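PDB 1Y2M: phenylalanine ammonia-lyase from Rhodosporidium toruloides, which catalyses the non-oxidative deamination of L-phenylalanine and L-tyrosine to trans-cinnamic acid and p-coumaric acid, releasing ammonium. Local coordinates for residues T40-Q44 with V45-E49; I326-A329 with G330-K334; Q370-G373 with P374-S377. One frame throughout, in Å; residues are numbered along the deposited sequence.

Contact 1. Residues T40-Q44 with V45-E49; sequences TQVTQ and VDIVE
Val-42 makes the first contact from the loop to helix 44-52. Its CG2 methyl lies 4.2 Å from Ile-47 CG1, and the two side chains cross at a slant. Its CG2, anti to the backbone N, is the methyl that meets Ile-47. Leu-30 of helix 30-33 also touches Val-42.

Thr-43 is the N-cap residue. Its chi1 of 63° sets OG1 between its own backbone N and carbonyl carbon, facing the first turn. There Thr-43 OG1 accepts from Asp-46 N at 3.0 Å, in a nearly straight bond of 164°. The return bond is more bent. Thr-43 N reaches Asp-46 OD2 at 3.2 Å, with an angle of 136° at the hydrogen, and meets OD2 from above the carboxylate plane. Together the two bonds form a capping box. The Asp-46 carboxylate crosses obliquely against Thr-43. The carbonyl of Thr-43 opens the helical pattern: Thr-43 O accepts from Ile-47 N at 3.0 Å. Ile-47 CG1 packs against Thr-43 O at 3.4 Å.

Gln-44 continues the pattern, with Gln-44 O accepting from Val-48 N at 2.8 Å. Val-48 CG2 rests on Gln-44 O at 3.3 Å. The extended glutamine side chain carries its amide to helix 273-303. There it bonds to Ser-290 through OE1 and to His-287 through NE2. Its backbone N donates to Glu-327.

The chemistry is that of a helix start where three amides are answered by side-chain oxygens: Thr-43 N by Asp-46 OD2, Gln-44 N by Glu-327 OE2 and Asp-46 N by Thr-43 OG1. The carboxylates of Asp-46 and Glu-327 lie near the positive end of the helix dipole, which would probably stabilise their negative charge.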
ATOM      1  N   THR B  40     -13.725 -24.483  18.077  1.00 27.02           N
ATOM      2  CA  THR B  40     -15.082 -24.841  17.703  1.00 30.43           C
ATOM      3  C   THR B  40     -16.074 -24.461  18.823  1.00 30.86           C
ATOM      4  O   THR B  40     -17.292 -24.536  18.638  1.00 31.58           O
ATOM      5  CB  THR B  40     -15.170 -26.359  17.438  1.00 30.56           C
ATOM      6  OG1 THR B  40     -14.582 -27.061  18.550  1.00 33.46           O
ATOM      7  CG2 THR B  40     -14.465 -26.742  16.075  1.00 31.17           C
ATOM      8  N   GLN B  41     -15.559 -24.058  19.982  1.00 31.52           N
ATOM      9  CA  GLN B  41     -16.430 -23.784  21.130  1.00 33.61           C
ATOM     10  C   GLN B  41     -16.993 -22.350  21.156  1.00 30.71           C
ATOM     11  O   GLN B  41     -17.695 -21.992  22.096  1.00 29.95           O
ATOM     12  CB  GLN B  41     -15.725 -24.115  22.457  1.00 35.14           C
ATOM     13  CG  GLN B  41     -16.703 -24.426  23.612  1.00 49.87           C
ATOM     14  CD  GLN B  41     -17.865 -25.344  23.195  1.00 60.04           C
ATOM     15  OE1 GLN B  41     -17.667 -26.537  22.939  1.00 63.56           O
ATOM     16  NE2 GLN B  41     -19.078 -24.779  23.117  1.00 62.70           N
ATOM     17  N   VAL B  42     -16.709 -21.530  20.144  1.00 24.22           N
ATOM     18  CA  VAL B  42     -17.400 -20.244  20.048  1.00 22.85           C
ATOM     19  C   VAL B  42     -17.487 -19.861  18.601  1.00 23.30           C
ATOM     20  O   VAL B  42     -16.588 -20.183  17.822  1.00 27.31           O
ATOM     21  CB  VAL B  42     -16.687 -19.138  20.791  1.00 21.34           C
ATOM     22  CG1 VAL B  42     -15.387 -18.711  20.046  1.00 31.66           C
ATOM     23  CG2 VAL B  42     -17.649 -17.946  21.036  1.00 24.12           C
ATOM     24  N   THR B  43     -18.573 -19.216  18.226  1.00 17.55           N
ATOM     25  CA  THR B  43     -18.760 -18.862  16.833  1.00 13.27           C
ATOM     26  C   THR B  43     -19.116 -17.404  16.736  1.00 12.16           C
ATOM     27  O   THR B  43     -19.549 -16.770  17.704  1.00 12.53           O
ATOM     28  CB  THR B  43     -19.891 -19.675  16.184  1.00 14.15           C
ATOM     29  OG1 THR B  43     -21.122 -19.356  16.861  1.00 12.81           O
ATOM     30  CG2 THR B  43     -19.615 -21.189  16.273  1.00 17.14           C
ATOM     31  N   GLN B  44     -19.028 -16.886  15.520  1.00 11.27           N
ATOM     32  CA  GLN B  44     -19.386 -15.510  15.262  1.00 10.61           C
ATOM     33  C   GLN B  44     -20.871 -15.307  15.516  1.00 11.27           C
ATOM     34  O   GLN B  44     -21.269 -14.319  16.105  1.00  9.94           O
ATOM     35  CB  GLN B  44     -18.993 -15.130  13.832  1.00 14.53           C
ATOM     36  CG  GLN B  44     -19.307 -13.702  13.466  1.00 13.46           C
ATOM     37  CD  GLN B  44     -18.614 -13.318  12.192  1.00 11.72           C
ATOM     38  OE1 GLN B  44     -18.805 -14.012  11.183  1.00 13.61           O
ATOM     39  NE2 GLN B  44     -17.795 -12.230  12.208  1.00 10.12           N
ATOM     40  N   VAL B  45     -21.708 -16.260  15.094  1.00 11.46           N
ATOM     41  CA  VAL B  45     -23.115 -16.143  15.412  1.00 11.23           C
ATOM     42  C   VAL B  45     -23.354 -16.063  16.924  1.00 11.41           C
ATOM     43  O   VAL B  45     -24.176 -15.229  17.357  1.00 11.93           O
ATOM     44  CB  VAL B  45     -23.951 -17.326  14.794  1.00 11.71           C
ATOM     45  CG1 VAL B  45     -25.420 -17.214  15.253  1.00 19.92           C
ATOM     46  CG2 VAL B  45     -23.900 -17.313  13.258  1.00 19.08           C
ATOM     47  N   ASP B  46     -22.675 -16.905  17.727  1.00 11.58           N
ATOM     48  CA  ASP B  46     -22.781 -16.827  19.208  1.00 11.14           C
ATOM     49  C   ASP B  46     -22.443 -15.401  19.716  1.00 11.41           C
ATOM     50  O   ASP B  46     -23.143 -14.843  20.576  1.00 12.20           O
ATOM     51  CB  ASP B  46     -21.794 -17.780  19.915  1.00 12.41           C
ATOM     52  CG  ASP B  46     -22.120 -19.251  19.737  1.00 17.93           C
ATOM     53  OD1 ASP B  46     -23.298 -19.566  19.405  1.00 20.10           O
ATOM     54  OD2 ASP B  46     -21.176 -20.084  19.948  1.00 20.89           O
ATOM     55  N   ILE B  47     -21.353 -14.846  19.187  1.00 10.43           N
ATOM     56  CA  ILE B  47     -20.873 -13.512  19.534  1.00 11.13           C
ATOM     57  C   ILE B  47     -21.893 -12.425  19.177  1.00 10.31           C
ATOM     58  O   ILE B  47     -22.229 -11.542  19.971  1.00 13.01           O
ATOM     59  CB  ILE B  47     -19.512 -13.236  18.849  1.00 11.48           C
ATOM     60  CG1 ILE B  47     -18.459 -14.106  19.557  1.00 12.51           C
ATOM     61  CG2 ILE B  47     -19.188 -11.739  18.889  1.00 12.82           C
ATOM     62  CD1 ILE B  47     -17.059 -14.165  18.910  1.00 14.77           C
ATOM     63  N   VAL B  48     -22.417 -12.525  17.961  1.00 11.43           N
ATOM     64  CA  VAL B  48     -23.443 -11.600  17.509  1.00 10.36           C
ATOM     65  C   VAL B  48     -24.721 -11.685  18.342  1.00  9.76           C
ATOM     66  O   VAL B  48     -25.309 -10.675  18.724  1.00  9.82           O
ATOM     67  CB  VAL B  48     -23.711 -11.821  16.006  1.00  9.92           C
ATOM     68  CG1 VAL B  48     -25.000 -11.138  15.546  1.00 11.56           C
ATOM     69  CG2 VAL B  48     -22.506 -11.358  15.201  1.00 13.15           C
ATOM     70  N   GLU B  49     -25.150 -12.902  18.637  1.00  8.90           N
ATOM     71  CA  GLU B  49     -26.374 -13.076  19.383  1.00 11.94           C
ATOM     72  C   GLU B  49     -26.242 -12.371  20.731  1.00 12.06           C
ATOM     73  O   GLU B  49     -27.145 -11.690  21.178  1.00 10.36           O
ATOM     74  CB  GLU B  49     -26.625 -14.565  19.604  1.00 14.38           C
ATOM     75  CG  GLU B  49     -27.863 -14.838  20.405  1.00 19.87           C
ATOM     76  CD  GLU B  49     -28.115 -16.334  20.598  1.00 24.91           C
ATOM     77  OE1 GLU B  49     -27.128 -17.113  20.737  1.00 41.97           O
ATOM     78  OE2 GLU B  49     -29.301 -16.732  20.627  1.00 44.60           O
TER

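Contact 2. Residues I326-A329 with G330-K334; sequences IEVA and GNIRK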
ATOM      1  N   ILE B 326     -15.091 -24.686   9.255  1.00  9.42           N
ATOM      2  CA  ILE B 326     -16.212 -25.522   9.701  1.00  5.68           C
ATOM      3  C   ILE B 326     -17.421 -24.644   9.998  1.00  7.99           C
ATOM      4  O   ILE B 326     -18.525 -24.945   9.585  1.00  8.39           O
ATOM      5  CB  ILE B 326     -15.813 -26.317  10.925  1.00  5.78           C
ATOM      6  CG1 ILE B 326     -14.739 -27.362  10.573  1.00  8.90           C
ATOM      7  CG2 ILE B 326     -17.017 -26.948  11.590  1.00  8.92           C
ATOM      8  CD1 ILE B 326     -14.130 -28.021  11.798  1.00 10.02           C
ATOM      9  N   GLU B 327     -17.181 -23.554  10.723  1.00  9.46           N
ATOM     10  CA  GLU B 327     -18.245 -22.645  11.100  1.00  8.79           C
ATOM     11  C   GLU B 327     -18.984 -22.075   9.901  1.00  9.67           C
ATOM     12  O   GLU B 327     -20.210 -22.064   9.851  1.00 10.61           O
ATOM     13  CB  GLU B 327     -17.673 -21.532  11.965  1.00 12.37           C
ATOM     14  CG  GLU B 327     -18.600 -20.400  12.243  1.00 11.92           C
ATOM     15  CD  GLU B 327     -17.955 -19.304  13.134  1.00 13.79           C
ATOM     16  OE1 GLU B 327     -16.907 -19.584  13.749  1.00 16.17           O
ATOM     17  OE2 GLU B 327     -18.516 -18.216  13.208  1.00 19.00           O
ATOM     18  N   VAL B 328     -18.222 -21.531   8.964  1.00  6.89           N
ATOM     19  CA  VAL B 328     -18.831 -20.868   7.807  1.00  6.99           C
ATOM     20  C   VAL B 328     -19.604 -21.900   6.923  1.00  7.89           C
ATOM     21  O   VAL B 328     -20.748 -21.667   6.501  1.00  9.01           O
ATOM     22  CB  VAL B 328     -17.763 -20.126   6.983  1.00  8.74           C
ATOM     23  CG1 VAL B 328     -18.358 -19.651   5.655  1.00  9.93           C
ATOM     24  CG2 VAL B 328     -17.126 -18.979   7.808  1.00  9.20           C
ATOM     25  N   ALA B 329     -18.996 -23.031   6.644  1.00  8.44           N
ATOM     26  CA  ALA B 329     -19.654 -24.093   5.874  1.00  7.73           C
ATOM     27  C   ALA B 329     -20.947 -24.520   6.552  1.00  7.23           C
ATOM     28  O   ALA B 329     -21.972 -24.719   5.915  1.00  9.96           O
ATOM     29  CB  ALA B 329     -18.737 -25.259   5.693  1.00  9.14           C
ATOM     30  N   GLY B 330     -20.903 -24.625   7.870  1.00  8.91           N
ATOM     31  CA  GLY B 330     -22.099 -24.989   8.637  1.00  9.07           C
ATOM     32  C   GLY B 330     -23.196 -23.947   8.543  1.00  9.48           C
ATOM     33  O   GLY B 330     -24.382 -24.301   8.470  1.00  9.25           O
ATOM     34  N   ASN B 331     -22.842 -22.670   8.617  1.00  8.22           N
ATOM     35  CA  ASN B 331     -23.846 -21.595   8.460  1.00  8.75           C
ATOM     36  C   ASN B 331     -24.489 -21.670   7.089  1.00  6.85           C
ATOM     37  O   ASN B 331     -25.707 -21.672   6.980  1.00 10.15           O
ATOM     38  CB  ASN B 331     -23.215 -20.210   8.637  1.00  9.09           C
ATOM     39  CG  ASN B 331     -22.828 -19.894  10.078  1.00 10.60           C
ATOM     40  OD1 ASN B 331     -23.352 -20.486  11.014  1.00 11.76           O
ATOM     41  ND2 ASN B 331     -21.945 -18.860  10.246  1.00 10.27           N
ATOM     42  N   ILE B 332     -23.675 -21.803   6.048  1.00  8.80           N
ATOM     43  CA  ILE B 332     -24.211 -21.841   4.693  1.00  8.66           C
ATOM     44  C   ILE B 332     -24.992 -23.152   4.470  1.00  8.46           C
ATOM     45  O   ILE B 332     -26.063 -23.151   3.851  1.00  8.28           O
ATOM     46  CB  ILE B 332     -23.117 -21.623   3.635  1.00 10.09           C
ATOM     47  CG1 ILE B 332     -22.490 -20.239   3.822  1.00  8.77           C
ATOM     48  CG2 ILE B 332     -23.657 -21.803   2.241  1.00  8.11           C
ATOM     49  CD1 ILE B 332     -21.214 -20.095   3.048  1.00 10.22           C
ATOM     50  N   ARG B 333     -24.491 -24.273   4.983  1.00  7.25           N
ATOM     51  CA  ARG B 333     -25.224 -25.518   4.931  1.00  7.77           C
ATOM     52  C   ARG B 333     -26.640 -25.372   5.556  1.00  9.46           C
ATOM     53  O   ARG B 333     -27.634 -25.784   4.962  1.00  9.50           O
ATOM     54  CB  ARG B 333     -24.411 -26.621   5.674  1.00  7.20           C
ATOM     55  CG  ARG B 333     -25.055 -28.019   5.625  1.00 10.06           C
ATOM     56  CD  ARG B 333     -24.111 -29.123   6.081  1.00 10.53           C
ATOM     57  NE  ARG B 333     -23.719 -28.999   7.503  1.00  9.45           N
ATOM     58  CZ  ARG B 333     -22.513 -28.614   7.953  1.00  9.05           C
ATOM     59  NH1 ARG B 333     -21.510 -28.237   7.122  1.00  9.64           N
ATOM     60  NH2 ARG B 333     -22.293 -28.577   9.261  1.00  9.52           N
ATOM     61  N   LYS B 334     -26.688 -24.756   6.725  1.00  9.71           N
ATOM     62  CA  LYS B 334     -27.948 -24.520   7.445  1.00  9.69           C
ATOM     63  C   LYS B 334     -28.904 -23.707   6.586  1.00  9.37           C
ATOM     64  O   LYS B 334     -30.064 -24.071   6.414  1.00  9.10           O
ATOM     65  CB  LYS B 334     -27.677 -23.827   8.773  1.00 11.89           C
ATOM     66  CG  LYS B 334     -28.966 -23.385   9.472  1.00 20.12           C
ATOM     67  CD  LYS B 334     -29.023 -23.753  10.944  1.00 36.36           C
ATOM     68  CE  LYS B 334     -27.995 -23.076  11.764  1.00 35.47           C
ATOM     69  NZ  LYS B 334     -28.261 -23.328  13.222  1.00 40.22           N
TER
HETATM   70  O   HOH W   1     -19.269 -27.610   8.778  1.00 12.61           O
HETATM   71  O   HOH W   2     -21.079 -18.395  13.092  1.00 14.98           O
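In the middle of helix 323-336, Glu-327 and Asn-331 sit one turn apart and point the same way. Glu-327 CG is 4.2 Å from Asn-331 ND2, and the carboxylate and amide planes stand 78° apart. A water joins their ends. This water donates to Glu-327 OE2 at 2.6 Å and accepts from Asn-331 ND2. Both groups have further partners: OE2 takes Gln-44 N, and ND2 donates to Gln-294 OE1.

The backbone is regular alpha helix here, with four successive i to i+4 bonds from Gly-330 N to Ile-326 O through Arg-333 N to Ala-329 O. The shortest runs from Arg-333 N to Ala-329 O, 2.7 Å. Val-328 and Ile-332 lie side by side, pointing the same way, and pack with CG1 of Val-328 3.9 Å from CD1 of Ile-332. They face Gln-294 and Thr-297 of helix 273-303.

Arg-333 leaves the helix extended, then bends at chi3 (64°) and turns back along the preceding turn. One face of its guanidinium lies over Gly-330 CA, 3.3 Å from the plane and off centre. A second water, in the guanidinium plane, accepts from Arg-333 NH1 and donates to Ile-326 O. NH1 also donates to Phe-311 O.

Contact 3. Residues Q370-G373 with P374-S377; sequences QWLG and PLVS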
ATOM      1  N   GLN B 370     -13.576 -21.703   2.697  1.00  6.11           N
ATOM      2  CA  GLN B 370     -12.139 -21.629   2.741  1.00  6.39           C
ATOM      3  C   GLN B 370     -11.676 -20.166   2.603  1.00  7.20           C
ATOM      4  O   GLN B 370     -10.607 -19.790   3.101  1.00  8.61           O
ATOM      5  CB  GLN B 370     -11.531 -22.536   1.660  1.00  8.00           C
ATOM      6  CG  GLN B 370     -11.803 -24.020   1.811  1.00  6.91           C
ATOM      7  CD  GLN B 370     -13.067 -24.462   1.173  1.00  7.27           C
ATOM      8  OE1 GLN B 370     -13.840 -23.654   0.708  1.00  8.83           O
ATOM      9  NE2 GLN B 370     -13.265 -25.781   1.109  1.00  5.49           N
ATOM     10  N   TRP B 371     -12.463 -19.328   1.922  1.00  7.49           N
ATOM     11  CA  TRP B 371     -12.110 -17.933   1.739  1.00  8.59           C
ATOM     12  C   TRP B 371     -12.523 -17.108   2.976  1.00  8.90           C
ATOM     13  O   TRP B 371     -11.771 -16.237   3.452  1.00 11.53           O
ATOM     14  CB  TRP B 371     -12.896 -17.377   0.556  1.00  9.74           C
ATOM     15  CG  TRP B 371     -12.402 -16.005   0.111  1.00  8.59           C
ATOM     16  CD1 TRP B 371     -12.936 -14.770   0.377  1.00  9.43           C
ATOM     17  CD2 TRP B 371     -11.244 -15.759  -0.709  1.00 10.61           C
ATOM     18  NE1 TRP B 371     -12.191 -13.783  -0.252  1.00  9.80           N
ATOM     19  CE2 TRP B 371     -11.155 -14.365  -0.921  1.00 10.70           C
ATOM     20  CE3 TRP B 371     -10.263 -16.588  -1.265  1.00  8.46           C
ATOM     21  CZ2 TRP B 371     -10.124 -13.789  -1.684  1.00 10.17           C
ATOM     22  CZ3 TRP B 371      -9.252 -16.002  -2.016  1.00 11.62           C
ATOM     23  CH2 TRP B 371      -9.191 -14.631  -2.205  1.00 10.90           C
ATOM     24  N   LEU B 372     -13.727 -17.353   3.478  1.00  7.67           N
ATOM     25  CA  LEU B 372     -14.234 -16.560   4.592  1.00  7.48           C
ATOM     26  C   LEU B 372     -13.687 -17.031   5.954  1.00  7.69           C
ATOM     27  O   LEU B 372     -13.605 -16.259   6.938  1.00  8.71           O
ATOM     28  CB  LEU B 372     -15.752 -16.625   4.570  1.00  8.54           C
ATOM     29  CG  LEU B 372     -16.433 -15.858   3.418  1.00  8.38           C
ATOM     30  CD1 LEU B 372     -17.949 -16.149   3.408  1.00 14.18           C
ATOM     31  CD2 LEU B 372     -16.189 -14.381   3.437  1.00  9.93           C
ATOM     32  N   GLY B 373     -13.390 -18.328   6.086  1.00  6.48           N
ATOM     33  CA  GLY B 373     -12.988 -18.881   7.379  1.00  8.32           C
ATOM     34  C   GLY B 373     -11.840 -18.114   8.038  1.00  8.37           C
ATOM     35  O   GLY B 373     -11.928 -17.701   9.222  1.00  8.02           O
ATOM     36  N   PRO B 374     -10.762 -17.892   7.284  1.00  7.78           N
ATOM     37  CA  PRO B 374      -9.635 -17.212   7.913  1.00  7.56           C
ATOM     38  C   PRO B 374      -9.927 -15.846   8.464  1.00  9.16           C
ATOM     39  O   PRO B 374      -9.506 -15.500   9.579  1.00 11.19           O
ATOM     40  CB  PRO B 374      -8.582 -17.190   6.809  1.00 11.51           C
ATOM     41  CG  PRO B 374      -8.845 -18.411   6.041  1.00 10.70           C
ATOM     42  CD  PRO B 374     -10.390 -18.395   5.960  1.00 10.72           C
ATOM     43  N   LEU B 375     -10.670 -15.059   7.705  1.00  9.17           N
ATOM     44  CA  LEU B 375     -10.956 -13.718   8.142  1.00  9.03           C
ATOM     45  C   LEU B 375     -11.975 -13.726   9.318  1.00  9.90           C
ATOM     46  O   LEU B 375     -11.976 -12.823  10.178  1.00 10.93           O
ATOM     47  CB  LEU B 375     -11.421 -12.832   7.019  1.00 12.42           C
ATOM     48  CG  LEU B 375     -12.748 -13.104   6.356  1.00 11.80           C
ATOM     49  CD1 LEU B 375     -13.901 -12.377   7.042  1.00 13.59           C
ATOM     50  CD2 LEU B 375     -12.611 -12.745   4.834  1.00 13.87           C
ATOM     51  N   VAL B 376     -12.825 -14.745   9.372  1.00  8.99           N
ATOM     52  CA  VAL B 376     -13.731 -14.867  10.502  1.00  7.19           C
ATOM     53  C   VAL B 376     -12.963 -15.142  11.759  1.00  9.53           C
ATOM     54  O   VAL B 376     -13.306 -14.624  12.825  1.00  9.48           O
ATOM     55  CB  VAL B 376     -14.833 -15.905  10.215  1.00  7.95           C
ATOM     56  CG1 VAL B 376     -15.661 -16.220  11.469  1.00 11.93           C
ATOM     57  CG2 VAL B 376     -15.723 -15.356   9.118  1.00  9.71           C
ATOM     58  N   SER B 377     -11.915 -15.971  11.671  1.00  9.34           N
ATOM     59  CA  SER B 377     -11.088 -16.210  12.837  1.00  9.10           C
ATOM     60  C   SER B 377     -10.475 -14.912  13.335  1.00  8.02           C
ATOM     61  O   SER B 377     -10.369 -14.709  14.524  1.00  9.21           O
ATOM     62  CB  SER B 377      -9.993 -17.295  12.591  1.00  8.28           C
ATOM     63  OG  SER B 377      -9.390 -17.674  13.806  1.00  9.61           O
TER
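Pro-374 fills the turn against Gln-370, with its CD 3.2 Å from Gln-370 O. Proline has no N-H, so the bond that would close this turn is missing and the helix is kinked. Beyond the kink the bonding resumes. Val-376 N donates to Leu-372 O at 3.0 Å, and Ser-377 N donates to Gly-373 O at the same length.

The tight part surrounds Leu-372 O. Val-376 CG2 lies 3.2 Å from Leu-372 O, and Leu-375 CG crowds the same atom. Leu-375 has CG between its backbone N and carbonyl carbon (chi1 67°). This turns the side chain back along the helix, and its CD2 meets Leu-372 CD2 at 4.2 Å, side by side. Replacing this leucine with an alanine would probably open a gap beside Leu-372 and against Ile-432 of helix 416-443.

The looser side is made by Gln-370, Trp-371 and Ser-377, whose side chains hardly touch across the contact and are buried by other partners. Gln-370 NE2 donates to Asn-412 and Ser-377 OG bonds to His-381, both of the second subunit. Trp-371 NE1 donates to Gln-431 O in its own chain.

This is a proline-kinked alpha helix, buried among neighbouring helices and against a second subunit of the tetramer.

Overall arrangement
The contacts come in series along the chain, each closed before the next opens. Contact 1 starts helix 44-52, contact 2 lies on helix 323-336, and contact 3 lies on helix 368-391. Their centres are about 12 Å apart for contacts 1 and 2 and for 2 and 3, and about 14 Å for 1 and 3. Glu-327 is a shared point. It joins contacts 1 and 2 and packs near Val-376 CG1 of contact 3. Val-328 touches Leu-372, Gly-373 and Val-376. An early helix is thus joined to two later ones, all packed with helix 273-303, and contact 3 extends this cluster to the subunit interface.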